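Local coordinates for protein nitrite oxidoreductase subunit A (Kuenenia stuttgartiensis, PDB 7B04) that belongs to the molybdopterin oxidoreductase family, resembles the NarG subunit, and carries molybdenum, a pterin guanylate cofactor and an iron-sulfur cluster, at residues K156-R164 against V670-M678. Numbering follows the deposited sequence.
Sequences KTKYMFDNR and VNPNIEQIM
Arg164 reaches across to 670-678 and grips two backbone carbonyls with the two terminal nitrogens of its guanidinium. Arg164 NH1 donates to Asn671 O at 3.0 Å in a nearly straight bond (165°), with the oxygen close to the guanidinium plane but the donor lying above the carbonyl plane. The other face of that carbonyl takes Ile674 N, the closing bond of the 3-10 turn 671-673. Arg164 NH2 is 2.8 Å from Ile674 O and meets it almost end-on, the oxygen tilted somewhat from the guanidinium plane. Ile677 CD1 lies over one face of the guanidinium, and the opposite face looks onto Phe161 CA. The chain is extended from CG to NE, which carries the charged head to the turn.

Pro672 wedges against the loop: its CB and CG pack on Phe161 O and Asp162 CA, and Pro672 CA makes a CH···O contact with Phe161 O at 3.4 Å. Lys156 lays its CD against Pro672 O. A Schellman motif with Met160 at C-prime ends helix 153-158, after which Phe161 and Asp162 meet Pro672, with Phe161 N bonded to Lys156 O.

Together with the two carbonyl bonds, a salt bridge from Arg164 NE to Asp692, which also accepts a hydrogen bond from Ile677 N, would hold the guanidinium in one rotation. Trp143 meets the Phe161 ring edge-to-face, and Trp140 bonds Glu675 O. The contact thus joins the loop after helix 153-158 to the turn between helix 663-670 and strand 676-681, which pairs with strands 648-652 and 693-696 in a mixed sheet, while helix 174-191 packs against Glu675, Gln676 and Met678.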
loop_
_atom_site.group_PDB
_atom_site.type_symbol
_atom_site.label_atom_id
_atom_site.label_comp_id
_atom_site.label_asym_id
_atom_site.label_seq_id
_atom_site.Cartn_x
_atom_site.Cartn_y
_atom_site.Cartn_z
ATOM N N LYS B 156 3.796 -40.455 -12.100
ATOM C CA LYS B 156 3.600 -39.109 -11.520
ATOM C C LYS B 156 4.413 -38.982 -10.240
ATOM O O LYS B 156 5.102 -37.995 -10.065
ATOM C CB LYS B 156 2.128 -38.925 -11.179
ATOM C CG LYS B 156 1.228 -38.822 -12.391
ATOM C CD LYS B 156 0.217 -37.735 -12.280
ATOM C CE LYS B 156 -0.770 -37.938 -11.160
ATOM N NZ LYS B 156 -2.114 -37.477 -11.564
ATOM N N THR B 157 4.353 -39.981 -9.380
ATOM C CA THR B 157 5.118 -39.890 -8.127
ATOM C C THR B 157 6.605 -39.936 -8.442
ATOM O O THR B 157 7.345 -39.242 -7.759
ATOM C CB THR B 157 4.578 -40.882 -7.107
ATOM O OG1 THR B 157 5.237 -42.100 -7.390
ATOM C CG2 THR B 157 3.102 -41.103 -7.284
ATOM N N LYS B 158 7.008 -40.747 -9.417
ATOM C CA LYS B 158 8.438 -40.903 -9.779
ATOM C C LYS B 158 9.018 -39.601 -10.302
ATOM O O LYS B 158 10.094 -39.257 -9.893
ATOM C CB LYS B 158 8.554 -41.913 -10.912
ATOM C CG LYS B 158 9.891 -41.921 -11.616
ATOM C CD LYS B 158 10.157 -43.242 -12.211
ATOM C CE LYS B 158 11.324 -43.249 -13.152
ATOM N NZ LYS B 158 10.927 -43.902 -14.413
ATOM N N TYR B 159 8.324 -38.951 -11.221
ATOM C CA TYR B 159 8.752 -37.651 -11.715
ATOM C C TYR B 159 8.176 -36.498 -10.903
ATOM O O TYR B 159 8.328 -35.337 -11.296
ATOM C CB TYR B 159 8.378 -37.511 -13.191
ATOM C CG TYR B 159 8.989 -38.582 -14.070
ATOM C CD1 TYR B 159 10.347 -38.578 -14.360
ATOM C CD2 TYR B 159 8.210 -39.603 -14.600
ATOM C CE1 TYR B 159 10.910 -39.556 -15.158
ATOM C CE2 TYR B 159 8.765 -40.587 -15.399
ATOM C CZ TYR B 159 10.115 -40.558 -15.676
ATOM O OH TYR B 159 10.673 -41.532 -16.470
ATOM N N MET B 160 7.502 -36.800 -9.792
ATOM C CA MET B 160 7.115 -35.805 -8.793
ATOM C C MET B 160 6.141 -34.774 -9.362
ATOM O O MET B 160 6.323 -33.566 -9.211
ATOM C CB MET B 160 8.348 -35.122 -8.195
ATOM C CG MET B 160 9.243 -36.050 -7.395
ATOM S SD MET B 160 10.670 -35.201 -6.697
ATOM C CE MET B 160 11.563 -36.572 -5.970
ATOM N N PHE B 161 5.089 -35.263 -10.020
ATOM C CA PHE B 161 4.010 -34.364 -10.411
ATOM C C PHE B 161 3.020 -34.164 -9.273
ATOM O O PHE B 161 2.417 -33.090 -9.160
ATOM C CB PHE B 161 3.275 -34.890 -11.647
ATOM C CG PHE B 161 4.059 -34.777 -12.930
ATOM C CD1 PHE B 161 5.424 -34.551 -12.920
ATOM C CD2 PHE B 161 3.418 -34.879 -14.150
ATOM C CE1 PHE B 161 6.134 -34.450 -14.103
ATOM C CE2 PHE B 161 4.125 -34.768 -15.332
ATOM C CZ PHE B 161 5.481 -34.555 -15.308
ATOM N N ASP B 162 2.847 -35.177 -8.424
ATOM C CA ASP B 162 1.988 -35.040 -7.254
ATOM C C ASP B 162 2.659 -34.221 -6.160
ATOM O O ASP B 162 1.977 -33.499 -5.423
ATOM C CB ASP B 162 1.598 -36.417 -6.716
ATOM C CG ASP B 162 2.799 -37.248 -6.304
ATOM O OD1 ASP B 162 3.937 -36.889 -6.676
ATOM O OD2 ASP B 162 2.604 -38.258 -5.597
ATOM N N ASN B 163 3.980 -34.325 -6.035
ATOM C CA ASN B 163 4.760 -33.562 -5.065
ATOM C C ASN B 163 5.768 -32.718 -5.841
ATOM O O ASN B 163 6.919 -33.121 -6.030
ATOM C CB ASN B 163 5.448 -34.497 -4.066
ATOM C CG ASN B 163 6.047 -33.755 -2.887
ATOM O OD1 ASN B 163 5.965 -32.529 -2.801
ATOM N ND2 ASN B 163 6.655 -34.498 -1.970
ATOM N N ARG B 164 5.331 -31.541 -6.287
ATOM C CA ARG B 164 6.199 -30.604 -6.988
ATOM C C ARG B 164 6.883 -29.614 -6.056
ATOM O O ARG B 164 7.735 -28.845 -6.515
ATOM C CB ARG B 164 5.407 -29.815 -8.037
ATOM C CG ARG B 164 5.113 -30.548 -9.333
ATOM C CD ARG B 164 4.586 -29.564 -10.371
ATOM N NE ARG B 164 4.357 -30.174 -11.677
ATOM C CZ ARG B 164 3.168 -30.581 -12.112
ATOM N NH1 ARG B 164 2.096 -30.444 -11.343
ATOM N NH2 ARG B 164 3.049 -31.124 -13.317
ATOM N N VAL B 670 -5.499 -31.255 -8.344
ATOM C CA VAL B 670 -5.800 -30.768 -9.689
ATOM C C VAL B 670 -4.541 -30.693 -10.550
ATOM O O VAL B 670 -4.471 -31.300 -11.618
ATOM C CB VAL B 670 -6.530 -29.409 -9.638
ATOM C CG1 VAL B 670 -6.777 -28.891 -11.050
ATOM C CG2 VAL B 670 -7.840 -29.549 -8.887
ATOM N N ASN B 671 -3.534 -29.950 -10.097
ATOM C CA ASN B 671 -2.332 -29.680 -10.879
ATOM C C ASN B 671 -1.443 -30.895 -11.154
ATOM O O ASN B 671 -0.741 -30.891 -12.175
ATOM C CB ASN B 671 -1.502 -28.584 -10.203
ATOM C CG ASN B 671 -2.157 -27.218 -10.305
ATOM O OD1 ASN B 671 -3.000 -26.986 -11.171
ATOM N ND2 ASN B 671 -1.765 -26.305 -9.425
ATOM N N PRO B 672 -1.389 -31.925 -10.297
ATOM C CA PRO B 672 -0.593 -33.112 -10.663
ATOM C C PRO B 672 -0.978 -33.723 -12.000
ATOM O O PRO B 672 -0.127 -34.353 -12.641
ATOM C CB PRO B 672 -0.864 -34.085 -9.508
ATOM C CG PRO B 672 -1.114 -33.205 -8.355
ATOM C CD PRO B 672 -1.861 -32.021 -8.900
ATOM N N ASN B 673 -2.220 -33.548 -12.451
ATOM C CA ASN B 673 -2.633 -34.038 -13.757
ATOM C C ASN B 673 -2.384 -33.037 -14.878
ATOM O O ASN B 673 -2.530 -33.399 -16.051
ATOM C CB ASN B 673 -4.103 -34.456 -13.734
ATOM C CG ASN B 673 -4.270 -35.940 -13.469
ATOM O OD1 ASN B 673 -4.402 -36.367 -12.321
ATOM N ND2 ASN B 673 -4.243 -36.739 -14.531
ATOM N N ILE B 674 -2.031 -31.795 -14.559
ATOM C CA ILE B 674 -1.570 -30.868 -15.587
ATOM C C ILE B 674 -0.116 -31.224 -15.857
ATOM O O ILE B 674 0.728 -31.149 -14.959
ATOM C CB ILE B 674 -1.713 -29.408 -15.143
ATOM C CG1 ILE B 674 -3.050 -29.191 -14.436
ATOM C CG2 ILE B 674 -1.566 -28.467 -16.343
ATOM C CD1 ILE B 674 -3.431 -27.736 -14.279
ATOM N N GLU B 675 0.150 -31.715 -17.059
ATOM C CA GLU B 675 1.459 -32.244 -17.515
ATOM C C GLU B 675 2.550 -31.197 -17.721
ATOM O O GLU B 675 3.703 -31.586 -17.775
ATOM C CB GLU B 675 1.236 -33.173 -18.693
ATOM C CG GLU B 675 0.074 -34.085 -18.452
ATOM C CD GLU B 675 -0.010 -35.178 -19.475
ATOM O OE1 GLU B 675 0.817 -35.181 -20.343
ATOM O OE2 GLU B 675 -0.907 -36.010 -19.382
ATOM N N GLN B 676 2.197 -29.951 -17.990
ATOM C CA GLN B 676 3.262 -28.933 -18.118
ATOM C C GLN B 676 2.771 -27.594 -17.583
ATOM O O GLN B 676 1.848 -27.093 -18.152
ATOM C CB GLN B 676 3.633 -28.839 -19.583
ATOM C CG GLN B 676 4.645 -27.773 -19.890
ATOM C CD GLN B 676 5.256 -28.082 -21.221
ATOM O OE1 GLN B 676 5.081 -29.150 -21.762
ATOM N NE2 GLN B 676 5.990 -27.140 -21.750
ATOM N N ILE B 677 3.416 -27.032 -16.557
ATOM C CA ILE B 677 3.057 -25.730 -16.013
ATOM C C ILE B 677 4.250 -24.808 -16.208
ATOM O O ILE B 677 5.379 -25.163 -15.857
ATOM C CB ILE B 677 2.672 -25.820 -14.525
ATOM C CG1 ILE B 677 1.393 -26.640 -14.339
ATOM C CG2 ILE B 677 2.516 -24.432 -13.928
ATOM C CD1 ILE B 677 1.638 -28.091 -14.003
ATOM N N MET B 678 3.999 -23.631 -16.764
ATOM C CA MET B 678 5.066 -22.712 -17.121
ATOM C C MET B 678 4.665 -21.319 -16.673
ATOM O O MET B 678 3.491 -20.945 -16.756
ATOM C CB MET B 678 5.327 -22.738 -18.630
ATOM C CG MET B 678 5.810 -24.076 -19.145
ATOM S SD MET B 678 5.643 -24.195 -20.931
ATOM C CE MET B 678 6.834 -22.989 -21.480
#